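Local coordinates for protein oxidoreductase (Listeria innocua, PDB 3E18) that binds NAD in a Rossmann-fold domain and is probably a dehydrogenase of the GFO/IDH/MocA family, its substrate being unknown, at residues V11-M16 with H33-I38; Y6-V11 with V66-I71; H91-K96 with S306-F311; P74-K79 with K167-G172. All blocks are in the same frame, centred on the assembly; numbering follows the deposited sequence.

Overall arrangement
Interactions 1, 2 and 3 all involve the five-stranded parallel sheet of the Rossmann fold. Strand 30-36 neighbours 6-11, which neighbours 68-71, which neighbours 91-95. Interaction 1 is nested inside the loop closed by interaction 2, and the two share Val11; their centres are about 10 Å apart. Interaction 3, also centred about 10 Å from interaction 2, packs helix 307-315 from late in the chain on strand 91-95. Interaction 4 links the start of helix 78-87 to a loop of the C-terminal domain, its centre about 20 Å from that of interaction 3. Interactions 1, 3 and 4 all touch NAD, so sheet and domain junction together frame the cofactor.

Interaction 1 (V11-M16 with H33-I38); sequences VGYGGM and HGVFDI. With NAD (nicotinamide-adenine-dinucleotide), chain E.
Asp37 and Tyr13 meet where the glycine-rich turn of the Rossmann beta-alpha-beta unit passes the end of strand 30-36. Tyr13 N donates to Asp37 OD2 at 2.7 Å, on the anti lone pair of that oxygen. The same carboxylate holds the adenosine ribose of NAD. NAD O2B donates to Asp37 OD1 at 2.7 Å and NAD O3B to Asp37 OD2 at 2.8 Å. OD2 is gripped by the protein turn and by the cofactor at once, which helps hold the carboxylate against the ribose hydroxyls. OD1 also accepts from Leu39 N. The turn binds the diphosphate through its backbone. Met16 N reaches NAD O2N at 2.8 Å and Gly15 N reaches NAD O1A at 3.0 Å. Gly14 CA lies 3.2 Å from NAD O5B, with no side chain to intervene.

Behind this shell, Gly12 N donates to Phe36 O with an angle of 172° at the hydrogen. This bond sets the turn beside the strand. Val11 CG1 comes to the edge of the Phe36 ring, near its plane. Tyr13 crosses Val35 at about a right angle, its CB 3.7 Å from Val35 CG1. CG, anti to the backbone N (chi1 -165°), puts ring atom CD1 3.8 Å from that methyl.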
# COMPACT_ATOMS: atom_id res chain seq x y z
N VAL A 11 26.65 -22.71 17.89
CA VAL A 11 26.24 -22.23 19.22
C VAL A 11 24.76 -21.87 19.18
O VAL A 11 24.35 -20.86 18.60
CB VAL A 11 27.06 -20.99 19.67
CG1 VAL A 11 26.69 -20.59 21.08
CG2 VAL A 11 28.55 -21.27 19.56
N GLY A 12 23.95 -22.71 19.81
CA GLY A 12 22.50 -22.57 19.73
C GLY A 12 21.99 -23.67 18.82
O GLY A 12 21.91 -23.50 17.61
N TYR A 13 21.66 -24.82 19.41
CA TYR A 13 21.19 -25.94 18.62
C TYR A 13 19.66 -26.01 18.59
O TYR A 13 19.04 -26.99 19.03
CB TYR A 13 21.82 -27.24 19.13
CG TYR A 13 21.68 -28.40 18.17
CD1 TYR A 13 22.40 -28.44 16.98
CD2 TYR A 13 20.81 -29.46 18.46
CE1 TYR A 13 22.27 -29.50 16.10
CE2 TYR A 13 20.66 -30.52 17.58
CZ TYR A 13 21.40 -30.54 16.41
OH TYR A 13 21.24 -31.60 15.55
N GLY A 14 19.04 -24.96 18.07
CA GLY A 14 17.59 -24.93 17.95
C GLY A 14 17.20 -25.18 16.51
O GLY A 14 17.92 -25.87 15.79
N GLY A 15 16.06 -24.62 16.11
CA GLY A 15 15.56 -24.77 14.74
C GLY A 15 16.57 -24.43 13.65
O GLY A 15 16.86 -25.26 12.78
N MET A 16 17.12 -23.22 13.71
CA MET A 16 18.04 -22.77 12.67
C MET A 16 19.46 -23.31 12.88
O MET A 16 20.15 -23.64 11.91
CB MET A 16 18.06 -21.24 12.63
CG MET A 16 18.61 -20.66 11.33
SD MET A 16 17.80 -21.25 9.80
CE MET A 16 18.89 -20.52 8.59
N HIS A 33 32.65 -28.71 13.46
CA HIS A 33 33.52 -29.35 14.45
C HIS A 33 32.70 -29.87 15.62
O HIS A 33 33.07 -30.85 16.25
CB HIS A 33 34.55 -28.35 14.95
CG HIS A 33 35.73 -28.99 15.61
ND1 HIS A 33 36.77 -29.54 14.90
CD2 HIS A 33 36.04 -29.14 16.92
CE1 HIS A 33 37.67 -30.02 15.75
NE2 HIS A 33 37.25 -29.79 16.98
N GLY A 34 31.60 -29.18 15.91
CA GLY A 34 30.76 -29.54 17.03
C GLY A 34 29.70 -28.52 17.40
O GLY A 34 29.46 -27.55 16.67
N VAL A 35 29.08 -28.74 18.56
CA VAL A 35 27.88 -28.03 18.96
C VAL A 35 27.92 -27.65 20.44
O VAL A 35 28.31 -28.45 21.28
CB VAL A 35 26.61 -28.92 18.72
CG1 VAL A 35 25.38 -28.33 19.39
CG2 VAL A 35 26.36 -29.14 17.24
N PHE A 36 27.52 -26.41 20.75
CA PHE A 36 27.15 -26.06 22.11
C PHE A 36 25.73 -25.52 22.18
O PHE A 36 25.31 -24.72 21.33
CB PHE A 36 28.12 -25.03 22.73
CG PHE A 36 27.71 -24.58 24.10
CD1 PHE A 36 27.77 -25.46 25.18
CD2 PHE A 36 27.21 -23.29 24.30
CE1 PHE A 36 27.35 -25.06 26.45
CE2 PHE A 36 26.80 -22.89 25.57
CZ PHE A 36 26.87 -23.77 26.64
N ASP A 37 25.00 -25.95 23.20
CA ASP A 37 23.73 -25.33 23.57
C ASP A 37 23.68 -25.20 25.08
O ASP A 37 24.28 -25.99 25.80
CB ASP A 37 22.54 -26.14 23.03
CG ASP A 37 21.24 -25.35 23.01
OD1 ASP A 37 20.67 -25.08 24.09
OD2 ASP A 37 20.77 -25.01 21.90
N ILE A 38 22.97 -24.18 25.56
CA ILE A 38 22.85 -23.95 27.01
C ILE A 38 21.98 -25.02 27.71
O ILE A 38 22.19 -25.32 28.88
CB ILE A 38 22.39 -22.50 27.31
CG1 ILE A 38 22.77 -22.10 28.74
CG2 ILE A 38 20.90 -22.31 26.98
CD1 ILE A 38 22.75 -20.60 28.98
PA NAD E . 15.24 -21.64 18.80
O1A NAD E . 14.61 -22.71 17.99
O2A NAD E . 14.47 -21.25 19.99
O5B NAD E . 16.73 -22.06 19.20
C5B NAD E . 17.62 -21.24 19.92
C4B NAD E . 18.57 -22.15 20.68
O4B NAD E . 19.58 -21.40 21.34
C3B NAD E . 17.83 -22.95 21.75
O3B NAD E . 18.12 -24.32 21.59
C2B NAD E . 18.41 -22.43 23.05
O2B NAD E . 18.49 -23.42 24.05
C1B NAD E . 19.78 -21.93 22.63
N9A NAD E . 20.34 -20.90 23.51
C8A NAD E . 19.66 -19.89 24.15
N7A NAD E . 20.55 -19.15 24.85
C5A NAD E . 21.78 -19.68 24.67
C6A NAD E . 23.04 -19.33 25.15
N6A NAD E . 23.18 -18.18 25.82
N1A NAD E . 24.14 -20.08 24.78
C2A NAD E . 24.01 -21.17 23.95
N3A NAD E . 22.76 -21.51 23.47
C4A NAD E . 21.66 -20.78 23.83
O3 NAD E . 15.47 -20.34 17.86
PN NAD E . 15.62 -20.38 16.27
O1N NAD E . 14.28 -20.25 15.64
O2N NAD E . 16.54 -21.46 15.85
O5D NAD E . 16.36 -18.95 15.99
C5D NAD E . 17.62 -18.62 16.53
C4D NAD E . 18.24 -17.45 15.73
O4D NAD E . 18.20 -17.74 14.34
C3D NAD E . 17.48 -16.15 15.89
O3D NAD E . 18.40 -15.06 15.83
C2D NAD E . 16.58 -16.06 14.68
O2D NAD E . 16.37 -14.71 14.32
C1D NAD E . 17.41 -16.79 13.63
N1N NAD E . 16.64 -17.42 12.53
C2N NAD E . 16.98 -17.06 11.26
C3N NAD E . 16.34 -17.59 10.14
C7N NAD E . 16.92 -17.33 8.79
O7N NAD E . 16.18 -17.68 7.65
N7N NAD E . 18.13 -16.78 8.67
C4N NAD E . 15.33 -18.55 10.33
C5N NAD E . 14.99 -18.93 11.63
C6N NAD E . 15.65 -18.37 12.72

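Interaction 2 (Y6-V11 with V66-I71); sequences YQLVIV and VDAVLI
Val9 CG2 and Val66 CG2 meet at 3.6 Å, one methyl branch pressed on another where the two side chains cross at about a right angle. They belong to neighbouring parallel strands of the Rossmann sheet, 6-11 and 68-71, with Val66 in the lead-in to the second.

On the sheet face of Leu8, Ile10, Ala68 and Leu70, Leu8 CD1 settles between Ala68 CB, 3.8 Å away, and the peptide that joins Val69 to Leu70. Its other branch, CD2, turns to Leu70 CB. Ile10 and Leu70 run side by side in the same direction, and Ile10 CD1 fits against Leu70 CB and CD1. With Ile10 CG1 beside the backbone N (chi1 -58°) and a further bend at chi2 (-60°), CD1 reaches Leu70. On the other face Val11 CG2 packs on Val69 CB.

At the start of the pair, Asp67 CB comes to the edge of the Tyr6 ring, whose plane is 88° from the carboxylate. Asp67 OD2 accepts from Gln7 N at 2.8 Å. Gln7 O takes two donors, Asp67 N and Ala68 N. The regular ladder follows: Val9 N to Ala68 O, Leu70 N to Val9 O at 2.8 Å, and Val11 N to Leu70 O. A carboxylate thus takes up a backbone N-H at the mouth of the ladder, while further along the polar backbone is paired between two apolar faces.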
# COMPACT_ATOMS: atom_id res chain seq x y z
N TYR A 6 38.36 -25.21 7.60
CA TYR A 6 37.97 -24.42 8.76
C TYR A 6 36.96 -25.16 9.61
O TYR A 6 36.03 -25.75 9.09
CB TYR A 6 37.36 -23.10 8.34
CG TYR A 6 38.35 -22.14 7.74
CD1 TYR A 6 39.20 -21.39 8.55
CD2 TYR A 6 38.42 -21.96 6.36
CE1 TYR A 6 40.11 -20.49 8.00
CE2 TYR A 6 39.32 -21.05 5.80
CZ TYR A 6 40.16 -20.32 6.63
OH TYR A 6 41.06 -19.42 6.07
N GLN A 7 37.16 -25.11 10.93
CA GLN A 7 36.29 -25.80 11.87
C GLN A 7 35.34 -24.81 12.50
O GLN A 7 35.77 -23.84 13.14
CB GLN A 7 37.14 -26.46 12.95
CG GLN A 7 38.24 -27.37 12.40
CD GLN A 7 37.69 -28.53 11.60
OE1 GLN A 7 36.87 -29.30 12.10
NE2 GLN A 7 38.14 -28.65 10.35
N LEU A 8 34.05 -25.06 12.30
CA LEU A 8 32.97 -24.20 12.81
C LEU A 8 32.25 -24.90 13.95
O LEU A 8 31.93 -26.08 13.84
CB LEU A 8 31.96 -23.92 11.69
CG LEU A 8 30.74 -23.08 12.06
CD1 LEU A 8 31.12 -21.60 11.95
CD2 LEU A 8 29.59 -23.40 11.14
N VAL A 9 32.00 -24.18 15.05
CA VAL A 9 31.13 -24.71 16.10
C VAL A 9 29.77 -24.01 16.08
O VAL A 9 29.70 -22.77 15.98
CB VAL A 9 31.79 -24.66 17.51
CG1 VAL A 9 30.79 -24.95 18.63
CG2 VAL A 9 32.98 -25.63 17.57
N ILE A 10 28.70 -24.81 16.14
CA ILE A 10 27.33 -24.31 16.21
C ILE A 10 26.99 -23.98 17.65
O ILE A 10 27.05 -24.84 18.54
CB ILE A 10 26.31 -25.37 15.66
CG1 ILE A 10 26.62 -25.75 14.20
CG2 ILE A 10 24.85 -24.92 15.85
CD1 ILE A 10 26.59 -24.63 13.22
N VAL A 11 26.65 -22.71 17.89
CA VAL A 11 26.24 -22.23 19.22
C VAL A 11 24.76 -21.87 19.18
O VAL A 11 24.35 -20.86 18.60
CB VAL A 11 27.06 -20.99 19.67
CG1 VAL A 11 26.69 -20.59 21.08
CG2 VAL A 11 28.55 -21.27 19.56
N VAL A 66 39.17 -24.88 17.01
CA VAL A 66 38.02 -24.12 16.50
C VAL A 66 38.48 -22.85 15.80
O VAL A 66 39.26 -22.08 16.35
CB VAL A 66 37.04 -23.78 17.64
CG1 VAL A 66 35.88 -22.89 17.15
CG2 VAL A 66 36.50 -25.08 18.26
N ASP A 67 38.01 -22.63 14.57
CA ASP A 67 38.35 -21.42 13.83
C ASP A 67 37.24 -20.38 13.86
O ASP A 67 37.50 -19.19 13.75
CB ASP A 67 38.67 -21.79 12.39
CG ASP A 67 39.77 -22.81 12.28
OD1 ASP A 67 40.83 -22.58 12.90
OD2 ASP A 67 39.58 -23.84 11.61
N ALA A 68 36.00 -20.85 13.96
CA ALA A 68 34.83 -19.96 13.81
C ALA A 68 33.64 -20.48 14.59
O ALA A 68 33.55 -21.68 14.87
CB ALA A 68 34.48 -19.80 12.33
N VAL A 69 32.76 -19.57 14.99
CA VAL A 69 31.49 -19.98 15.60
C VAL A 69 30.30 -19.45 14.81
O VAL A 69 30.34 -18.38 14.20
CB VAL A 69 31.36 -19.59 17.11
CG1 VAL A 69 32.53 -20.14 17.93
CG2 VAL A 69 31.23 -18.08 17.29
N LEU A 70 29.25 -20.26 14.79
CA LEU A 70 27.96 -19.85 14.26
C LEU A 70 27.05 -19.56 15.45
O LEU A 70 26.81 -20.45 16.27
CB LEU A 70 27.38 -20.96 13.37
CG LEU A 70 26.02 -20.81 12.64
CD1 LEU A 70 24.89 -21.28 13.52
CD2 LEU A 70 25.74 -19.38 12.19
N ILE A 71 26.52 -18.34 15.53
CA ILE A 71 25.59 -17.97 16.62
C ILE A 71 24.14 -18.03 16.16
O ILE A 71 23.68 -17.21 15.37
CB ILE A 71 25.94 -16.60 17.25
CG1 ILE A 71 27.33 -16.70 17.89
CG2 ILE A 71 24.92 -16.17 18.33
CD1 ILE A 71 28.02 -15.40 17.96

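Interaction 3 (H91-K96 with S306-F311); sequences HVVCEK and SFYNNF. With NAD (nicotinamide-adenine-dinucleotide), chain E.
Strand 91-95 and helix 307-311 run nearly antiparallel, at 156°, with their axes 11.3 Å apart. The contact is made almost wholly by side chains, and Val93 does most of the work. Its CG2 branch sits over the centre of the Phe311 ring in a CH-pi contact, 3.6 Å from the centroid and 11° off the ring normal. The CG1 branch meets the edge of Phe307, with CE2 at 3.7 Å. With chi1 at 180°, CG1 is anti to the backbone N and faces Phe307, while CG2, beside that N, faces Phe311. Tyr308 CE2 approaches CG2 more loosely, at 4.2 Å. Further back along the strand, His91 CB touches Phe311 CZ at 4.0 Å.

Helix 307-315 thus packs on one face of the Rossmann sheet. Ser306 is its N-cap, with OG accepting from Asn309 N.

Further along, Glu95 and Lys96 reach NAD. Glu95 OE1 accepts from the carboxamide NAD N7N at 2.9 Å and also from Lys96 N. Glu95 OE2 is held by His20 and His122, and His20 also bonds Tyr308 OH. Lys96 O accepts from NAD O2D at 2.6 Å.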
# COMPACT_ATOMS: atom_id res chain seq x y z
N HIS A 91 36.52 -16.32 14.32
CA HIS A 91 35.63 -15.66 13.36
C HIS A 91 34.18 -15.99 13.73
O HIS A 91 33.90 -16.99 14.42
CB HIS A 91 35.92 -16.13 11.93
CG HIS A 91 37.34 -15.95 11.49
ND1 HIS A 91 37.88 -14.72 11.16
CD2 HIS A 91 38.33 -16.85 11.30
CE1 HIS A 91 39.14 -14.87 10.79
NE2 HIS A 91 39.44 -16.16 10.87
N VAL A 92 33.24 -15.15 13.29
CA VAL A 92 31.85 -15.29 13.73
C VAL A 92 30.87 -15.18 12.58
O VAL A 92 30.95 -14.24 11.78
CB VAL A 92 31.48 -14.21 14.80
CG1 VAL A 92 29.99 -14.22 15.10
CG2 VAL A 92 32.27 -14.40 16.07
N VAL A 93 29.97 -16.16 12.49
CA VAL A 93 28.76 -16.00 11.70
C VAL A 93 27.61 -15.84 12.69
O VAL A 93 27.43 -16.66 13.60
CB VAL A 93 28.48 -17.18 10.71
CG1 VAL A 93 27.18 -16.93 9.92
CG2 VAL A 93 29.63 -17.37 9.74
N CYS A 94 26.83 -14.78 12.52
CA CYS A 94 25.72 -14.51 13.41
C CYS A 94 24.40 -14.47 12.64
O CYS A 94 24.27 -13.80 11.63
CB CYS A 94 25.94 -13.20 14.15
SG CYS A 94 24.75 -12.86 15.44
N GLU A 95 23.42 -15.20 13.14
CA GLU A 95 22.07 -15.12 12.62
C GLU A 95 21.43 -13.73 12.70
O GLU A 95 21.75 -12.93 13.57
CB GLU A 95 21.17 -16.14 13.31
CG GLU A 95 21.09 -17.46 12.57
CD GLU A 95 20.54 -17.33 11.14
OE1 GLU A 95 20.05 -16.25 10.73
OE2 GLU A 95 20.61 -18.33 10.40
N LYS A 96 20.53 -13.46 11.74
CA LYS A 96 19.70 -12.25 11.70
C LYS A 96 18.68 -12.25 12.84
O LYS A 96 18.27 -13.32 13.31
CB LYS A 96 18.97 -12.17 10.34
CG LYS A 96 18.00 -13.34 10.04
CD LYS A 96 16.53 -12.90 10.05
CE LYS A 96 15.77 -13.14 11.35
NZ LYS A 96 15.01 -14.42 11.40
N SER A 306 27.73 -19.41 -2.82
CA SER A 306 26.84 -19.53 -1.67
C SER A 306 27.38 -18.69 -0.51
O SER A 306 28.54 -18.28 -0.51
CB SER A 306 26.72 -21.00 -1.24
OG SER A 306 27.88 -21.45 -0.54
N PHE A 307 26.51 -18.40 0.46
CA PHE A 307 26.91 -17.64 1.65
C PHE A 307 28.16 -18.22 2.33
O PHE A 307 29.15 -17.53 2.55
CB PHE A 307 25.75 -17.56 2.65
CG PHE A 307 26.12 -16.92 3.95
CD1 PHE A 307 26.05 -15.53 4.09
CD2 PHE A 307 26.58 -17.68 5.03
CE1 PHE A 307 26.41 -14.94 5.28
CE2 PHE A 307 26.95 -17.08 6.23
CZ PHE A 307 26.86 -15.71 6.35
N TYR A 308 28.12 -19.51 2.64
CA TYR A 308 29.21 -20.14 3.36
C TYR A 308 30.50 -20.30 2.56
O TYR A 308 31.57 -20.26 3.14
CB TYR A 308 28.77 -21.49 3.94
CG TYR A 308 28.20 -21.39 5.34
CD1 TYR A 308 26.87 -21.70 5.60
CD2 TYR A 308 29.01 -20.97 6.41
CE1 TYR A 308 26.36 -21.62 6.88
CE2 TYR A 308 28.50 -20.89 7.69
CZ TYR A 308 27.18 -21.23 7.92
OH TYR A 308 26.67 -21.15 9.19
N ASN A 309 30.40 -20.42 1.23
CA ASN A 309 31.60 -20.44 0.40
C ASN A 309 32.20 -19.06 0.30
O ASN A 309 33.42 -18.89 0.25
CB ASN A 309 31.33 -21.00 -1.00
CG ASN A 309 31.25 -22.52 -1.00
OD1 ASN A 309 31.91 -23.19 -0.21
ND2 ASN A 309 30.46 -23.06 -1.91
N ASN A 310 31.33 -18.06 0.29
CA ASN A 310 31.81 -16.68 0.34
C ASN A 310 32.51 -16.35 1.68
O ASN A 310 33.53 -15.66 1.69
CB ASN A 310 30.68 -15.71 0.10
CG ASN A 310 31.13 -14.27 0.20
OD1 ASN A 310 30.62 -13.49 0.99
ND2 ASN A 310 32.15 -13.95 -0.57
N PHE A 311 31.92 -16.80 2.78
CA PHE A 311 32.51 -16.66 4.13
C PHE A 311 33.94 -17.25 4.17
O PHE A 311 34.86 -16.59 4.63
CB PHE A 311 31.61 -17.34 5.18
CG PHE A 311 32.19 -17.32 6.59
CD1 PHE A 311 32.29 -16.13 7.31
CD2 PHE A 311 32.61 -18.50 7.20
CE1 PHE A 311 32.83 -16.11 8.60
CE2 PHE A 311 33.14 -18.50 8.49
CZ PHE A 311 33.25 -17.30 9.19
PA NAD E . 15.24 -21.64 18.80
O1A NAD E . 14.61 -22.71 17.99
O2A NAD E . 14.47 -21.25 19.99
O5B NAD E . 16.73 -22.06 19.20
C5B NAD E . 17.62 -21.24 19.92
C4B NAD E . 18.57 -22.15 20.68
O4B NAD E . 19.58 -21.40 21.34
C3B NAD E . 17.83 -22.95 21.75
O3B NAD E . 18.12 -24.32 21.59
C2B NAD E . 18.41 -22.43 23.05
O2B NAD E . 18.49 -23.42 24.05
C1B NAD E . 19.78 -21.93 22.63
N9A NAD E . 20.34 -20.90 23.51
C8A NAD E . 19.66 -19.89 24.15
N7A NAD E . 20.55 -19.15 24.85
C5A NAD E . 21.78 -19.68 24.67
C6A NAD E . 23.04 -19.33 25.15
N6A NAD E . 23.18 -18.18 25.82
N1A NAD E . 24.14 -20.08 24.78
C2A NAD E . 24.01 -21.17 23.95
N3A NAD E . 22.76 -21.51 23.47
C4A NAD E . 21.66 -20.78 23.83
O3 NAD E . 15.47 -20.34 17.86
PN NAD E . 15.62 -20.38 16.27
O1N NAD E . 14.28 -20.25 15.64
O2N NAD E . 16.54 -21.46 15.85
O5D NAD E . 16.36 -18.95 15.99
C5D NAD E . 17.62 -18.62 16.53
C4D NAD E . 18.24 -17.45 15.73
O4D NAD E . 18.20 -17.74 14.34
C3D NAD E . 17.48 -16.15 15.89
O3D NAD E . 18.40 -15.06 15.83
C2D NAD E . 16.58 -16.06 14.68
O2D NAD E . 16.37 -14.71 14.32
C1D NAD E . 17.41 -16.79 13.63
N1N NAD E . 16.64 -17.42 12.53
C2N NAD E . 16.98 -17.06 11.26
C3N NAD E . 16.34 -17.59 10.14
C7N NAD E . 16.92 -17.33 8.79
O7N NAD E . 16.18 -17.68 7.65
N7N NAD E . 18.13 -16.78 8.67
C4N NAD E . 15.33 -18.55 10.33
C5N NAD E . 14.99 -18.93 11.63
C6N NAD E . 15.65 -18.37 12.72

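Interaction 4 (P74-K79 with K167-G172); sequences PNDSHK and KAHGGG. With NAD (nicotinamide-adenine-dinucleotide), chain E.
The NAD pocket lies at the junction of the Rossmann domain and the C-terminal domain, and this contact joins the two. Asn75 works in both directions through one amide. Its ND2 donates to Gly170 O at 2.9 Å, with the acceptor close to the amide plane. Its OD1 lies 2.7 Å from NAD O3D, a ribose hydroxyl on the nicotinamide side. The group is therefore turned with its nitrogen to the loop and its oxygen to the cofactor. Asn75 CG, anti to the carbonyl carbon at chi1 -65°, carries the amide between loop and ribose. Asn75 CB is pressed against His169 O at 3.3 Å. Gly170 has a positive phi, which favours glycine, and its bare CA lets the loop come close to Asn75.

The second link is between Asp76 and His169, whose side chains lie side by side and point the same way. His169 ND1 donates to Asp76 OD1 at 2.9 Å. The oxygen is in the plane of the imidazole, but the donor stands above the carboxylate plane, and the two planes are 75° apart. This His-carboxylate bond lies at the partly exposed side of the contact. A negative charge so close would probably favour protonation of the ring. Asp76 CB also touches Ala168 O at 3.3 Å.

His78 brings its ring edge to NAD O3D, with CE1 at 3.0 Å, and receives Asn75 CA over one face. Pro74 CD rests near NAD C8A at 3.5 Å. Residues 74-77 lead from strand 68-71 into helix 78-87, and loop 167-172 leads into helix 173-188, with Trp163 packed against Pro74 and Asn75.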
# COMPACT_ATOMS: atom_id res chain seq x y z
N PRO A 74 18.62 -17.00 20.56
CA PRO A 74 17.71 -15.84 20.53
C PRO A 74 18.43 -14.48 20.47
O PRO A 74 19.59 -14.36 20.86
CB PRO A 74 16.90 -16.00 21.81
CG PRO A 74 16.87 -17.47 22.05
CD PRO A 74 18.25 -17.94 21.64
N ASN A 75 17.73 -13.47 19.98
CA ASN A 75 18.37 -12.22 19.55
C ASN A 75 19.12 -11.43 20.62
O ASN A 75 20.09 -10.74 20.30
CB ASN A 75 17.34 -11.32 18.88
CG ASN A 75 16.81 -11.91 17.60
OD1 ASN A 75 17.47 -12.74 16.97
ND2 ASN A 75 15.61 -11.48 17.20
N ASP A 76 18.66 -11.53 21.86
CA ASP A 76 19.23 -10.76 22.96
C ASP A 76 20.62 -11.23 23.38
O ASP A 76 21.38 -10.47 23.98
CB ASP A 76 18.27 -10.70 24.17
CG ASP A 76 17.96 -12.08 24.75
OD1 ASP A 76 17.51 -12.98 24.00
OD2 ASP A 76 18.15 -12.25 25.97
N SER A 77 20.96 -12.47 23.05
CA SER A 77 22.26 -13.03 23.40
C SER A 77 23.35 -12.89 22.33
O SER A 77 24.50 -13.24 22.58
CB SER A 77 22.11 -14.50 23.85
OG SER A 77 21.46 -15.27 22.85
N HIS A 78 23.00 -12.38 21.14
CA HIS A 78 23.94 -12.40 20.01
C HIS A 78 25.20 -11.59 20.28
O HIS A 78 26.29 -12.03 19.96
CB HIS A 78 23.30 -11.83 18.74
CG HIS A 78 22.27 -12.72 18.12
ND1 HIS A 78 21.55 -12.33 17.01
CD2 HIS A 78 21.82 -13.95 18.44
CE1 HIS A 78 20.71 -13.29 16.67
NE2 HIS A 78 20.86 -14.29 17.53
N LYS A 79 25.02 -10.40 20.85
CA LYS A 79 26.13 -9.46 21.00
C LYS A 79 27.22 -9.99 21.94
O LYS A 79 28.40 -9.93 21.60
CB LYS A 79 25.60 -8.11 21.49
CG LYS A 79 26.66 -7.02 21.66
CD LYS A 79 26.15 -5.90 22.55
CE LYS A 79 27.21 -4.82 22.76
NZ LYS A 79 26.71 -3.65 23.54
N LYS A 167 9.43 -8.97 23.98
CA LYS A 167 10.29 -7.82 23.69
C LYS A 167 11.73 -8.01 24.16
O LYS A 167 12.68 -7.50 23.53
CB LYS A 167 9.75 -6.54 24.35
CG LYS A 167 8.70 -5.80 23.56
CD LYS A 167 8.69 -4.31 23.93
CE LYS A 167 7.54 -3.55 23.27
NZ LYS A 167 7.51 -3.68 21.77
N ALA A 168 11.88 -8.74 25.27
CA ALA A 168 13.18 -8.97 25.92
C ALA A 168 14.16 -9.68 24.99
O ALA A 168 15.35 -9.39 25.01
CB ALA A 168 13.00 -9.78 27.20
N HIS A 169 13.62 -10.60 24.19
CA HIS A 169 14.42 -11.44 23.31
C HIS A 169 14.41 -10.97 21.86
O HIS A 169 14.79 -11.73 20.96
CB HIS A 169 13.91 -12.88 23.40
CG HIS A 169 13.94 -13.43 24.79
ND1 HIS A 169 15.11 -13.78 25.42
CD2 HIS A 169 12.95 -13.67 25.68
CE1 HIS A 169 14.84 -14.23 26.63
NE2 HIS A 169 13.54 -14.17 26.82
N GLY A 170 13.96 -9.74 21.64
CA GLY A 170 13.94 -9.13 20.30
C GLY A 170 12.96 -9.83 19.37
O GLY A 170 13.28 -10.13 18.21
N GLY A 171 11.78 -10.10 19.90
CA GLY A 171 10.70 -10.75 19.17
C GLY A 171 9.92 -9.84 18.26
O GLY A 171 10.25 -8.66 18.08
N GLY A 172 8.86 -10.39 17.67
CA GLY A 172 8.06 -9.63 16.70
C GLY A 172 8.49 -9.76 15.24
O GLY A 172 9.59 -10.20 14.95
PA NAD E . 15.24 -21.64 18.80
O1A NAD E . 14.61 -22.71 17.99
O2A NAD E . 14.47 -21.25 19.99
O5B NAD E . 16.73 -22.06 19.20
C5B NAD E . 17.62 -21.24 19.92
C4B NAD E . 18.57 -22.15 20.68
O4B NAD E . 19.58 -21.40 21.34
C3B NAD E . 17.83 -22.95 21.75
O3B NAD E . 18.12 -24.32 21.59
C2B NAD E . 18.41 -22.43 23.05
O2B NAD E . 18.49 -23.42 24.05
C1B NAD E . 19.78 -21.93 22.63
N9A NAD E . 20.34 -20.90 23.51
C8A NAD E . 19.66 -19.89 24.15
N7A NAD E . 20.55 -19.15 24.85
C5A NAD E . 21.78 -19.68 24.67
C6A NAD E . 23.04 -19.33 25.15
N6A NAD E . 23.18 -18.18 25.82
N1A NAD E . 24.14 -20.08 24.78
C2A NAD E . 24.01 -21.17 23.95
N3A NAD E . 22.76 -21.51 23.47
C4A NAD E . 21.66 -20.78 23.83
O3 NAD E . 15.47 -20.34 17.86
PN NAD E . 15.62 -20.38 16.27
O1N NAD E . 14.28 -20.25 15.64
O2N NAD E . 16.54 -21.46 15.85
O5D NAD E . 16.36 -18.95 15.99
C5D NAD E . 17.62 -18.62 16.53
C4D NAD E . 18.24 -17.45 15.73
O4D NAD E . 18.20 -17.74 14.34
C3D NAD E . 17.48 -16.15 15.89
O3D NAD E . 18.40 -15.06 15.83
C2D NAD E . 16.58 -16.06 14.68
O2D NAD E . 16.37 -14.71 14.32
C1D NAD E . 17.41 -16.79 13.63
N1N NAD E . 16.64 -17.42 12.53
C2N NAD E . 16.98 -17.06 11.26
C3N NAD E . 16.34 -17.59 10.14
C7N NAD E . 16.92 -17.33 8.79
O7N NAD E . 16.18 -17.68 7.65
N7N NAD E . 18.13 -16.78 8.67
C4N NAD E . 15.33 -18.55 10.33
C5N NAD E . 14.99 -18.93 11.63
C6N NAD E . 15.65 -18.37 12.72